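Local coordinates for uncharacterized ABC transporter solute-binding protein yclQ (Bacillus subtilis subsp. subtilis str. 168, PDB 3GFV) that captures the siderophore petrobactin, iron-free or ferric, and its precursor 3,4-dihydroxybenzoic acid, serving the ABC transporter that takes up ferric-petrobactin, at residues I17-Q22 / P117-G122; V38-G43 / G59-V64; P66-K71 / S271-L276; L45-K50 / G279-M284; A179-I184 / G241-T246. One frame throughout, in Å; residues are numbered along the deposited sequence.

Interaction 1 (I17-Q22 / P117-G122)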
# COMPACT_ATOMS: atom_id res chain seq x y z
N ILE A 17 -5.09 -2.98 26.10
CA ILE A 17 -3.81 -3.46 25.60
C ILE A 17 -2.96 -2.24 25.22
O ILE A 17 -3.48 -1.25 24.68
CB ILE A 17 -3.98 -4.45 24.42
CG1 ILE A 17 -2.63 -4.79 23.80
CG2 ILE A 17 -4.90 -3.90 23.36
CD1 ILE A 17 -2.58 -6.17 23.16
N THR A 18 -1.67 -2.31 25.54
CA THR A 18 -0.72 -1.24 25.23
C THR A 18 -0.13 -1.44 23.84
O THR A 18 0.49 -2.46 23.57
CB THR A 18 0.42 -1.19 26.29
OG1 THR A 18 -0.15 -0.89 27.57
CG2 THR A 18 1.45 -0.12 25.95
N VAL A 19 -0.34 -0.45 22.97
CA VAL A 19 0.07 -0.56 21.57
C VAL A 19 1.18 0.45 21.27
O VAL A 19 0.92 1.64 21.16
CB VAL A 19 -1.15 -0.29 20.64
CG1 VAL A 19 -0.72 -0.26 19.15
CG2 VAL A 19 -2.23 -1.32 20.88
N LYS A 20 2.41 -0.02 21.14
CA LYS A 20 3.48 0.83 20.63
C LYS A 20 3.28 1.04 19.13
O LYS A 20 3.03 0.10 18.38
CB LYS A 20 4.86 0.23 20.93
CG LYS A 20 5.21 0.29 22.42
CD LYS A 20 6.61 -0.26 22.73
CE LYS A 20 7.00 0.08 24.18
NZ LYS A 20 8.00 -0.89 24.73
N HIS A 21 3.39 2.29 18.70
CA HIS A 21 3.28 2.60 17.27
C HIS A 21 4.15 3.80 16.96
O HIS A 21 4.68 4.44 17.87
CB HIS A 21 1.81 2.84 16.88
CG HIS A 21 1.20 4.04 17.52
ND1 HIS A 21 0.67 4.02 18.80
CD2 HIS A 21 1.01 5.30 17.06
CE1 HIS A 21 0.19 5.22 19.09
NE2 HIS A 21 0.39 6.02 18.05
N GLN A 22 4.30 4.09 15.67
CA GLN A 22 5.17 5.16 15.20
C GLN A 22 4.97 6.49 15.89
O GLN A 22 5.94 7.23 16.11
CB GLN A 22 5.01 5.36 13.69
CG GLN A 22 6.21 4.91 12.91
CD GLN A 22 7.44 5.67 13.34
OE1 GLN A 22 8.46 5.08 13.70
NE2 GLN A 22 7.34 7.00 13.33
N PRO A 117 -8.83 6.63 21.39
CA PRO A 117 -7.47 6.13 21.24
C PRO A 117 -7.16 5.95 19.76
O PRO A 117 -7.96 5.38 19.03
CB PRO A 117 -7.50 4.77 21.98
CG PRO A 117 -8.62 4.96 23.02
CD PRO A 117 -9.65 5.82 22.31
N THR A 118 -6.00 6.44 19.35
CA THR A 118 -5.63 6.44 17.95
C THR A 118 -4.26 5.83 17.81
O THR A 118 -3.35 6.14 18.59
CB THR A 118 -5.60 7.88 17.40
OG1 THR A 118 -6.91 8.44 17.54
CG2 THR A 118 -5.18 7.90 15.93
N ILE A 119 -4.11 4.95 16.83
CA ILE A 119 -2.82 4.36 16.56
C ILE A 119 -2.49 4.57 15.09
O ILE A 119 -3.37 4.58 14.24
CB ILE A 119 -2.80 2.85 16.91
CG1 ILE A 119 -3.81 2.07 16.04
CG2 ILE A 119 -3.08 2.67 18.44
CD1 ILE A 119 -3.79 0.55 16.24
N TYR A 120 -1.21 4.75 14.83
CA TYR A 120 -0.68 4.87 13.47
C TYR A 120 -0.15 3.53 12.98
O TYR A 120 0.72 2.92 13.63
CB TYR A 120 0.44 5.90 13.51
CG TYR A 120 1.13 6.13 12.20
CD1 TYR A 120 0.83 7.26 11.44
CD2 TYR A 120 2.10 5.26 11.73
CE1 TYR A 120 1.48 7.51 10.23
CE2 TYR A 120 2.75 5.49 10.51
CZ TYR A 120 2.43 6.62 9.78
OH TYR A 120 3.05 6.88 8.57
N LEU A 121 -0.68 3.04 11.86
CA LEU A 121 -0.21 1.77 11.29
C LEU A 121 0.21 1.91 9.81
O LEU A 121 -0.23 1.15 8.95
CB LEU A 121 -1.29 0.68 11.36
CG LEU A 121 -1.74 0.28 12.77
CD1 LEU A 121 -2.78 -0.84 12.71
CD2 LEU A 121 -0.54 -0.13 13.65
N GLY A 122 1.06 2.87 9.51
CA GLY A 122 1.60 2.92 8.15
C GLY A 122 2.93 2.22 8.01
O GLY A 122 3.74 2.26 8.92
O HOH W 1 3.26 2.19 13.81
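His21 and Tyr120 mark where strand 17-21 passes over strand 118-120, with their CA atoms 5.9 Å apart and the axes of the two short strands approaching to 7.1 Å at an angle of 38°, so the strands are layered on one another and share no backbone hydrogen bond. The imidazole of His21 fills the interval. Its chi1 of 64° puts CG between the backbone N and the carbonyl carbon and lays the ring over the opposite main chain. CA of Ile119 stands above the middle of the ring face, 3.9 Å from the His21 ring centroid, as a CH-pi contact, while His21 CD2 comes within 3.2 Å of Tyr120 N. Histidine suits this place because its flat ring presses against backbone while a nitrogen at its edge still bonds: ND1 makes a weak but nearly straight in-plane hydrogen bond back to Val19 O. Beside the ring, two beta-branched side chains cross at about a right angle, Val19 CG1 meeting Ile119 CG2 at 3.8 Å. Toward solvent, Gln22 offers only its methylene, with CB 3.5 Å from Tyr120 CD2, and its amide turns away. A water molecule joins the backbones here, accepting from Gln22 N and donating to Tyr120 O at 2.6 Å. Val19 and Ile119 both also touch Val30 of strand 27-31, the antiparallel partner of strand 17-21, and they meet helix 128-142 at Thr138 and Ile142 respectively. The small two-stranded sheet thus lies against strand 118-120, an edge strand of the parallel sheet that pairs with strand 98-101.

Interaction 2 (V38-G43 / G59-V64)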
# COMPACT_ATOMS: atom_id res chain seq x y z
N VAL A 38 -12.80 3.11 13.57
CA VAL A 38 -12.78 3.96 12.40
C VAL A 38 -11.40 3.82 11.77
O VAL A 38 -10.39 3.96 12.46
CB VAL A 38 -13.06 5.45 12.78
CG1 VAL A 38 -12.79 6.38 11.60
CG2 VAL A 38 -14.48 5.59 13.25
N VAL A 39 -11.36 3.52 10.47
CA VAL A 39 -10.10 3.13 9.84
C VAL A 39 -9.81 4.04 8.65
O VAL A 39 -10.57 4.07 7.68
CB VAL A 39 -10.20 1.67 9.34
CG1 VAL A 39 -8.90 1.24 8.70
CG2 VAL A 39 -10.57 0.74 10.51
N PHE A 40 -8.71 4.79 8.75
CA PHE A 40 -8.25 5.67 7.68
C PHE A 40 -7.08 5.10 6.90
O PHE A 40 -6.52 5.77 6.04
CB PHE A 40 -7.88 7.05 8.23
CG PHE A 40 -9.06 7.96 8.36
CD1 PHE A 40 -9.84 7.94 9.50
CD2 PHE A 40 -9.40 8.83 7.33
CE1 PHE A 40 -10.95 8.78 9.62
CE2 PHE A 40 -10.51 9.66 7.44
CZ PHE A 40 -11.28 9.62 8.60
N ASP A 41 -6.70 3.86 7.20
CA ASP A 41 -5.61 3.23 6.46
C ASP A 41 -6.17 1.99 5.77
O ASP A 41 -6.59 1.06 6.44
CB ASP A 41 -4.46 2.82 7.39
CG ASP A 41 -3.37 2.09 6.65
OD1 ASP A 41 -2.75 2.74 5.75
OD2 ASP A 41 -3.15 0.89 6.91
N PHE A 42 -6.17 1.96 4.44
CA PHE A 42 -6.82 0.85 3.74
C PHE A 42 -6.10 -0.49 3.91
O PHE A 42 -6.74 -1.55 3.89
CB PHE A 42 -7.04 1.16 2.26
CG PHE A 42 -8.10 2.21 2.01
CD1 PHE A 42 -9.21 2.29 2.84
CD2 PHE A 42 -8.01 3.08 0.94
CE1 PHE A 42 -10.20 3.26 2.60
CE2 PHE A 42 -9.00 4.03 0.69
CZ PHE A 42 -10.10 4.12 1.53
N GLY A 43 -4.78 -0.45 4.08
CA GLY A 43 -4.05 -1.68 4.36
C GLY A 43 -4.58 -2.32 5.64
O GLY A 43 -4.85 -3.53 5.71
N GLY A 59 -16.52 2.82 10.43
CA GLY A 59 -16.44 3.85 9.40
C GLY A 59 -15.08 3.90 8.73
O GLY A 59 -14.07 3.46 9.30
N LEU A 60 -15.07 4.44 7.52
CA LEU A 60 -13.86 4.55 6.72
C LEU A 60 -14.13 5.64 5.68
O LEU A 60 -15.29 5.96 5.40
CB LEU A 60 -13.57 3.23 6.01
CG LEU A 60 -14.71 2.69 5.13
CD1 LEU A 60 -14.17 2.36 3.74
CD2 LEU A 60 -15.33 1.45 5.79
N PRO A 61 -13.07 6.22 5.11
CA PRO A 61 -13.29 7.25 4.08
C PRO A 61 -13.63 6.60 2.73
O PRO A 61 -12.82 5.87 2.18
CB PRO A 61 -11.95 7.98 4.03
CG PRO A 61 -10.92 6.87 4.49
CD PRO A 61 -11.68 6.19 5.59
N LYS A 62 -14.82 6.85 2.20
CA LYS A 62 -15.25 6.13 1.00
C LYS A 62 -15.07 6.90 -0.30
O LYS A 62 -15.52 6.44 -1.34
CB LYS A 62 -16.72 5.70 1.13
CG LYS A 62 -16.99 4.75 2.30
CD LYS A 62 -18.43 4.27 2.25
CE LYS A 62 -18.83 3.59 3.54
NZ LYS A 62 -20.13 2.88 3.37
N GLN A 63 -14.44 8.07 -0.23
CA GLN A 63 -14.31 8.92 -1.42
C GLN A 63 -13.88 8.13 -2.65
O GLN A 63 -14.53 8.20 -3.70
CB GLN A 63 -13.32 10.06 -1.17
CG GLN A 63 -13.23 11.00 -2.36
CD GLN A 63 -11.99 11.87 -2.31
OE1 GLN A 63 -12.08 13.09 -2.41
NE2 GLN A 63 -10.82 11.24 -2.15
N VAL A 64 -12.78 7.38 -2.52
CA VAL A 64 -12.37 6.43 -3.54
C VAL A 64 -11.93 5.14 -2.88
O VAL A 64 -11.18 5.15 -1.90
CB VAL A 64 -11.20 6.98 -4.42
CG1 VAL A 64 -11.73 7.96 -5.44
CG2 VAL A 64 -10.14 7.64 -3.56
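Gly59 O receives the N-H of Val39 at 3.0 Å between N and O, an almost straight bond of 164°, and CA of Val38 adds a CA-H...O contact to the same oxygen at 3.4 Å. These fix the parallel bridge in which Val38 and Gly59 lie side by side, their CA atoms 4.7 Å apart, a normal spacing for paired strands; Gly59 puts no side chain beside Val38 on that face of the sheet. One step further the pairing ends. The next bond of a parallel pair would run to Val39 O from the backbone N of residue 61, but this is a proline and has no hydrogen to give. Val39 O is therefore buried without a hydrogen-bond partner, met instead by Pro61 CD at 3.2 Å and by CA of Leu60. The same proline is a good hydrophobic wedge between two phenylalanines. Its CD lies over one face of Phe40, 4.2 Å from the ring centroid and displaced toward the rim. Phe42 has CG beside its backbone N and anti to the carbonyl carbon (chi1 -71°), which carries the ring to the loop beyond the strand. There its slightly positive edge meets Pro61 O in the ring plane, 3.3 Å from Phe42 CZ. Separately, Val64 O approaches Phe42 CE2 at 3.6 Å, and Leu60 CD1 touches the same ring. Asp41, at the N-cap, starts helix 42-50, and its carboxylate also bonds Ser44 and Ser102. Strand 37-39, this helix and strand 57-60 form a beta-alpha-beta crossover at the heart of the 3-2-1-4-5 parallel sheet of a periplasmic-binding-protein lobe.

Interaction 3 (P66-K71 / S271-L276)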
# COMPACT_ATOMS: atom_id res chain seq x y z
N PRO A 66 -10.38 1.15 -3.58
CA PRO A 66 -9.86 0.14 -4.50
C PRO A 66 -10.91 -0.95 -4.69
O PRO A 66 -11.70 -1.22 -3.77
CB PRO A 66 -8.65 -0.42 -3.75
CG PRO A 66 -8.25 0.65 -2.81
CD PRO A 66 -9.53 1.31 -2.39
N LYS A 67 -10.91 -1.59 -5.86
CA LYS A 67 -11.95 -2.54 -6.21
C LYS A 67 -12.09 -3.65 -5.18
O LYS A 67 -13.20 -4.05 -4.86
CB LYS A 67 -11.70 -3.15 -7.59
CG LYS A 67 -12.86 -4.03 -8.06
CD LYS A 67 -12.52 -4.85 -9.30
CE LYS A 67 -13.54 -5.98 -9.48
NZ LYS A 67 -13.31 -6.76 -10.74
N TYR A 68 -10.96 -4.16 -4.69
CA TYR A 68 -10.99 -5.27 -3.75
C TYR A 68 -11.70 -4.89 -2.45
O TYR A 68 -12.12 -5.78 -1.72
CB TYR A 68 -9.58 -5.86 -3.49
CG TYR A 68 -8.70 -5.12 -2.48
CD1 TYR A 68 -8.42 -5.67 -1.24
CD2 TYR A 68 -8.14 -3.89 -2.80
CE1 TYR A 68 -7.60 -5.01 -0.33
CE2 TYR A 68 -7.33 -3.22 -1.89
CZ TYR A 68 -7.06 -3.78 -0.66
OH TYR A 68 -6.27 -3.11 0.23
N LEU A 69 -11.86 -3.59 -2.19
CA LEU A 69 -12.54 -3.12 -0.97
C LEU A 69 -13.95 -2.60 -1.22
O LEU A 69 -14.54 -1.97 -0.34
CB LEU A 69 -11.70 -2.04 -0.28
CG LEU A 69 -10.38 -2.54 0.29
CD1 LEU A 69 -9.44 -1.43 0.71
CD2 LEU A 69 -10.69 -3.47 1.48
N SER A 70 -14.51 -2.87 -2.39
CA SER A 70 -15.83 -2.30 -2.76
C SER A 70 -16.97 -2.72 -1.83
O SER A 70 -17.98 -2.02 -1.72
CB SER A 70 -16.19 -2.65 -4.21
OG SER A 70 -16.19 -4.05 -4.41
N LYS A 71 -16.81 -3.85 -1.16
CA LYS A 71 -17.83 -4.31 -0.21
C LYS A 71 -18.11 -3.23 0.84
O LYS A 71 -19.21 -3.13 1.38
CB LYS A 71 -17.37 -5.59 0.47
CG LYS A 71 -16.37 -5.33 1.59
CD LYS A 71 -15.52 -6.55 1.86
CE LYS A 71 -16.36 -7.72 2.30
NZ LYS A 71 -15.53 -8.95 2.40
N SER A 271 -3.59 0.25 -9.98
CA SER A 271 -3.17 1.55 -9.48
C SER A 271 -3.90 1.96 -8.20
O SER A 271 -3.29 2.48 -7.27
CB SER A 271 -3.35 2.63 -10.55
OG SER A 271 -2.60 2.29 -11.73
N ALA A 272 -5.21 1.73 -8.17
CA ALA A 272 -5.98 2.07 -6.97
C ALA A 272 -5.44 1.38 -5.71
O ALA A 272 -5.26 2.01 -4.67
CB ALA A 272 -7.48 1.75 -7.17
N THR A 273 -5.16 0.08 -5.80
CA THR A 273 -4.60 -0.63 -4.65
C THR A 273 -3.21 -0.12 -4.30
O THR A 273 -2.90 0.13 -3.13
CB THR A 273 -4.59 -2.14 -4.92
OG1 THR A 273 -5.94 -2.59 -5.04
CG2 THR A 273 -3.90 -2.90 -3.79
N TRP A 274 -2.36 0.06 -5.31
CA TRP A 274 -0.98 0.46 -5.05
C TRP A 274 -0.84 1.88 -4.52
O TRP A 274 0.01 2.15 -3.66
CB TRP A 274 -0.10 0.26 -6.30
CG TRP A 274 0.24 -1.17 -6.54
CD1 TRP A 274 -0.60 -2.16 -6.96
CD2 TRP A 274 1.53 -1.77 -6.37
NE1 TRP A 274 0.09 -3.35 -7.07
CE2 TRP A 274 1.39 -3.14 -6.68
CE3 TRP A 274 2.78 -1.30 -5.96
CZ2 TRP A 274 2.47 -4.04 -6.62
CZ3 TRP A 274 3.85 -2.19 -5.90
CH2 TRP A 274 3.68 -3.54 -6.23
N TYR A 275 -1.71 2.78 -4.99
CA TYR A 275 -1.65 4.18 -4.60
C TYR A 275 -2.46 4.49 -3.32
O TYR A 275 -2.00 5.24 -2.46
CB TYR A 275 -2.12 5.06 -5.76
CG TYR A 275 -1.99 6.53 -5.46
CD1 TYR A 275 -0.73 7.13 -5.40
CD2 TYR A 275 -3.11 7.31 -5.24
CE1 TYR A 275 -0.60 8.49 -5.14
CE2 TYR A 275 -2.98 8.67 -4.98
CZ TYR A 275 -1.72 9.24 -4.93
OH TYR A 275 -1.59 10.60 -4.66
N LEU A 276 -3.64 3.90 -3.19
CA LEU A 276 -4.52 4.24 -2.06
C LEU A 276 -4.35 3.28 -0.91
O LEU A 276 -4.75 3.58 0.22
CB LEU A 276 -5.98 4.17 -2.48
CG LEU A 276 -6.33 5.09 -3.66
CD1 LEU A 276 -7.76 4.81 -4.12
CD2 LEU A 276 -6.12 6.56 -3.29
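Pro66 pushes its ring against helix 271-276, and nearly all the close fitting is around it. CA of Pro66 is 3.9 Å from the methyl of Ala272 (CB), a residue small enough to let the chain come this near. On the ring itself, Pro66 CG rests 3.8 Å from Ala272 O and 4.2 Å from Leu276 CB, one turn further along the helix. Pro66 CB meets Thr273 OG1 at 3.7 Å. Tyr68 reaches the same threonine crosswise: its chi1 of 81° swings the ring back toward the helix, bringing CD2 to 3.4 Å from Thr273 OG1, while Leu69 CG covers the middle of one ring face. That hydroxyl bonds Asp270, and Tyr68 OH bonds Asp46 and Ser277, so polar ends are served although no hydrogen bond links the two segments directly. The looser side begins at once. Lys67, exposed at the start of the 3-10 turn, stretches its chain away from the helix, which directs its ammonium to the solvent side. Behind Pro66 and Leu276 lies Phe42 of helix 42-50, while Thr273 and Tyr68 border helix 281-296. The loop following strand 57-60 is thereby lodged among three helices, one of which, 271-276, follows strand 266-268 of the mixed sheet.

Interaction 4 (L45-K50 / G279-M284)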
# COMPACT_ATOMS: atom_id res chain seq x y z
N LEU A 45 -7.41 -1.76 7.02
CA LEU A 45 -8.77 -2.23 6.76
C LEU A 45 -8.80 -3.63 6.15
O LEU A 45 -9.63 -4.46 6.51
CB LEU A 45 -9.52 -1.22 5.86
CG LEU A 45 -11.00 -1.55 5.58
CD1 LEU A 45 -11.83 -1.67 6.89
CD2 LEU A 45 -11.58 -0.48 4.64
N ASP A 46 -7.88 -3.90 5.22
CA ASP A 46 -7.90 -5.19 4.54
C ASP A 46 -7.35 -6.31 5.42
O ASP A 46 -7.74 -7.47 5.27
CB ASP A 46 -7.33 -5.13 3.09
CG ASP A 46 -5.80 -5.18 3.01
OD1 ASP A 46 -5.25 -4.41 2.17
OD2 ASP A 46 -5.14 -5.99 3.71
N THR A 47 -6.49 -5.95 6.37
CA THR A 47 -6.08 -6.92 7.39
C THR A 47 -7.28 -7.27 8.26
O THR A 47 -7.55 -8.43 8.49
CB THR A 47 -4.88 -6.43 8.22
OG1 THR A 47 -3.71 -6.34 7.38
CG2 THR A 47 -4.57 -7.39 9.40
N LEU A 48 -8.02 -6.26 8.72
CA LEU A 48 -9.23 -6.54 9.49
C LEU A 48 -10.16 -7.46 8.70
O LEU A 48 -10.73 -8.42 9.25
CB LEU A 48 -9.92 -5.23 9.87
CG LEU A 48 -9.18 -4.35 10.87
CD1 LEU A 48 -9.87 -2.99 10.99
CD2 LEU A 48 -9.09 -5.03 12.24
N ASP A 49 -10.31 -7.20 7.40
CA ASP A 49 -11.19 -8.01 6.56
C ASP A 49 -10.71 -9.46 6.48
O ASP A 49 -11.50 -10.39 6.59
CB ASP A 49 -11.31 -7.43 5.15
CG ASP A 49 -12.26 -8.24 4.28
OD1 ASP A 49 -13.49 -8.15 4.50
OD2 ASP A 49 -11.79 -8.97 3.38
N LYS A 50 -9.40 -9.64 6.26
CA LYS A 50 -8.83 -10.98 6.15
C LYS A 50 -9.05 -11.78 7.44
O LYS A 50 -9.22 -13.00 7.42
CB LYS A 50 -7.33 -10.87 5.86
CG LYS A 50 -6.61 -12.22 5.74
CD LYS A 50 -7.03 -12.95 4.48
CE LYS A 50 -6.41 -14.34 4.39
NZ LYS A 50 -7.15 -15.21 3.42
N GLY A 279 0.14 -2.52 2.39
CA GLY A 279 0.61 -2.67 3.76
C GLY A 279 -0.28 -3.56 4.60
O GLY A 279 0.00 -3.72 5.78
N GLY A 280 -1.31 -4.15 3.99
CA GLY A 280 -2.20 -5.07 4.68
C GLY A 280 -2.07 -6.50 4.18
O GLY A 280 -1.41 -6.76 3.18
N LEU A 281 -2.69 -7.45 4.87
CA LEU A 281 -2.54 -8.85 4.48
C LEU A 281 -3.11 -9.11 3.08
O LEU A 281 -2.54 -9.87 2.31
CB LEU A 281 -3.22 -9.78 5.49
CG LEU A 281 -2.70 -9.71 6.93
CD1 LEU A 281 -3.54 -10.64 7.82
CD2 LEU A 281 -1.20 -10.06 7.04
N GLU A 282 -4.21 -8.47 2.73
CA GLU A 282 -4.81 -8.73 1.42
C GLU A 282 -4.07 -7.99 0.32
O GLU A 282 -3.75 -8.56 -0.72
CB GLU A 282 -6.28 -8.33 1.39
CG GLU A 282 -7.09 -9.08 2.45
CD GLU A 282 -8.58 -8.80 2.43
OE1 GLU A 282 -9.00 -7.81 1.82
OE2 GLU A 282 -9.33 -9.59 3.07
N SER A 283 -3.79 -6.71 0.55
CA SER A 283 -3.11 -5.92 -0.47
C SER A 283 -1.72 -6.49 -0.75
O SER A 283 -1.30 -6.57 -1.91
CB SER A 283 -3.07 -4.42 -0.13
OG SER A 283 -2.70 -4.16 1.22
N MSE A 284 -1.01 -6.94 0.29
CA MSE A 284 0.32 -7.50 0.07
C MSE A 284 0.21 -8.77 -0.78
O MSE A 284 0.99 -8.99 -1.71
CB MSE A 284 1.00 -7.80 1.41
CG MSE A 284 2.26 -8.63 1.31
SE MSE A 284 3.74 -7.77 0.33
CE MSE A 284 4.55 -6.73 1.75
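Glu282, Asp46 and Leu281 carry most of this contact between helix 42-50 and the start of helix 281-296. Asp46 points its carboxylate at the first turn of the second helix, where backbone N-H groups lack partners within the helix. OD2 of Asp46 accepts from Glu282 N at 2.8 Å and OD1 from Ser283 N at 3.2 Å, both donors standing well above the carboxylate plane. In the syn direction, Asp46 OD1 also takes the hydroxyl of Ser283, 2.7 Å from OG, and Tyr68 OH is a further partner. Gly280, at the N-cap and without a side chain, lets the acid come in this close. Leu281 is held at both ends: its N bonds Thr47 OG1 at 2.9 Å (157°), and its CD1 packs on Thr47 CG2 at 3.8 Å and on the aliphatic part of Lys50. Glu282, with CG beside its backbone N and an extended chain beyond, slides past Asp46 in the opposite direction, their carboxylate planes nearly parallel. It ends crosswise to Asp49, OE2 of Glu282 lying only 2.6 Å from Asp49 OD2. Asp49 also forms a salt bridge with Lys71. The chemistry implies that Asp46 is probably stabilised as an anion by the helix start and its several donors, whereas the Asp49 and Glu282 pair probably shares one proton, since two bare carboxylates would repel at such a distance.

Interaction 5 (A179-I184 / G241-T246)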
# COMPACT_ATOMS: atom_id res chain seq x y z
N ALA A 179 2.56 7.37 -13.47
CA ALA A 179 2.08 8.38 -14.42
C ALA A 179 0.99 9.22 -13.78
O ALA A 179 0.13 8.70 -13.09
CB ALA A 179 1.54 7.70 -15.67
N ASN A 180 1.02 10.52 -14.03
CA ASN A 180 0.05 11.40 -13.41
C ASN A 180 -0.20 12.54 -14.35
O ASN A 180 0.60 13.48 -14.46
CB ASN A 180 0.57 11.90 -12.06
CG ASN A 180 -0.44 12.78 -11.35
OD1 ASN A 180 -1.61 12.43 -11.22
ND2 ASN A 180 0.02 13.93 -10.87
N ASP A 181 -1.29 12.42 -15.10
CA ASP A 181 -1.66 13.43 -16.07
C ASP A 181 -0.48 13.66 -17.01
O ASP A 181 -0.13 14.80 -17.32
CB ASP A 181 -2.03 14.72 -15.36
CG ASP A 181 -2.76 15.70 -16.26
OD1 ASP A 181 -3.17 15.29 -17.38
OD2 ASP A 181 -2.94 16.87 -15.85
N GLY A 182 0.13 12.56 -17.44
CA GLY A 182 1.20 12.63 -18.43
C GLY A 182 2.59 12.82 -17.86
O GLY A 182 3.57 12.56 -18.56
N LYS A 183 2.70 13.31 -16.62
CA LYS A 183 4.01 13.44 -15.98
C LYS A 183 4.42 12.09 -15.37
O LYS A 183 3.59 11.36 -14.83
CB LYS A 183 3.99 14.51 -14.88
CG LYS A 183 4.09 15.97 -15.38
CD LYS A 183 3.65 16.12 -16.82
CE LYS A 183 3.46 17.58 -17.20
NZ LYS A 183 2.58 17.72 -18.39
N ILE A 184 5.70 11.78 -15.45
CA ILE A 184 6.20 10.50 -14.95
C ILE A 184 7.10 10.73 -13.75
O ILE A 184 7.88 11.67 -13.74
CB ILE A 184 7.06 9.82 -16.03
CG1 ILE A 184 6.31 9.76 -17.35
CG2 ILE A 184 7.50 8.44 -15.57
CD1 ILE A 184 7.24 9.56 -18.55
N GLY A 241 -9.53 8.54 -9.97
CA GLY A 241 -10.68 8.89 -10.78
C GLY A 241 -10.46 10.02 -11.78
O GLY A 241 -11.41 10.59 -12.32
N GLU A 242 -9.20 10.34 -12.06
CA GLU A 242 -8.91 11.36 -13.05
C GLU A 242 -8.48 10.63 -14.31
O GLU A 242 -8.45 9.40 -14.33
CB GLU A 242 -7.84 12.31 -12.53
CG GLU A 242 -8.33 13.18 -11.37
CD GLU A 242 -9.53 14.04 -11.77
OE1 GLU A 242 -9.45 14.73 -12.81
OE2 GLU A 242 -10.55 14.02 -11.04
N THR A 243 -8.13 11.37 -15.35
CA THR A 243 -7.77 10.68 -16.58
C THR A 243 -6.49 9.85 -16.42
O THR A 243 -5.58 10.23 -15.68
CB THR A 243 -7.66 11.64 -17.77
OG1 THR A 243 -6.70 12.66 -17.47
CG2 THR A 243 -9.01 12.29 -18.02
N SER A 244 -6.46 8.70 -17.10
CA SER A 244 -5.28 7.85 -17.15
C SER A 244 -4.26 8.40 -18.14
O SER A 244 -4.63 9.07 -19.10
CB SER A 244 -5.69 6.45 -17.60
OG SER A 244 -6.84 6.03 -16.88
N SER A 245 -2.99 8.13 -17.92
CA SER A 245 -2.00 8.62 -18.89
C SER A 245 -0.88 7.61 -19.11
O SER A 245 0.22 7.95 -19.54
CB SER A 245 -1.44 9.99 -18.50
OG SER A 245 -0.86 9.96 -17.21
N THR A 246 -1.19 6.35 -18.85
CA THR A 246 -0.21 5.30 -19.04
C THR A 246 0.15 5.03 -20.50
O THR A 246 1.33 4.89 -20.85
CB THR A 246 -0.71 4.01 -18.41
OG1 THR A 246 -0.73 4.19 -16.99
CG2 THR A 246 0.22 2.86 -18.76
O HOH W 2 -2.76 9.84 -15.21
O HOH W 3 -4.31 12.39 -18.33
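A type I' beta turn, Asn180 to Lys183, closes the hairpin between strands 173-180 and 183-187, and Ser245 of the loop before helix 246-250 docks beneath it. Backbone bonds in both directions between Asn180 and Lys183 hold the hairpin end. Asp181 and Gly182 take the positive phi values the turn requires, and glycine is comfortable at the second of these (phi 89°). The turn leaves the N-H of Gly182 directed at the loop, where Ser245 OG accepts it at 2.8 Å with an angle of 154°. Ser245 has OG between its backbone N and carbonyl carbon (chi1 57°), the setting that brings the hydroxyl under the turn; a serine is short enough to fit there, with the methyl of Ala179 (CB) 3.6 Å from the same OG. One water accepts from Asp181 N at 3.0 Å and from Ser245 OG at 2.8 Å, and donates to Thr243 O at 2.9 Å. Further out, a second water lies 2.6 Å from Thr243 OG1 and donates to Asp181 OD1. Asp235 binds Ser245 N and Thr246 OG1, anchoring the loop behind the serine. Ser245 OG thus acts both ways, as acceptor for the turn and donor to the first water, so a single hydroxyl together with that water satisfies the two outward N-H groups of the turn.

In the fold
From the N terminus, strand 17-21 waits until 117-122 for its partner, and the long loop of interaction 1 contains the whole of interaction 2, which closes the first beta-alpha-beta unit. Segment 45-50, between the two halves of interaction 2, opens interaction 4, which finishes only at 279-284 and so crosses both interactions 1 and 2. Interaction 3 starts after interaction 2 ends, crosses interaction 1 and lies within the span of interaction 4; interaction 5, wholly in the mixed-sheet part, falls within both. Interactions 2, 3 and 4 touch one another, tying the chain's C-terminal helices to the helix and loop that flank the N-terminal parallel sheet, whereas interaction 5 stands about 34 Å from interaction 1, centre to centre.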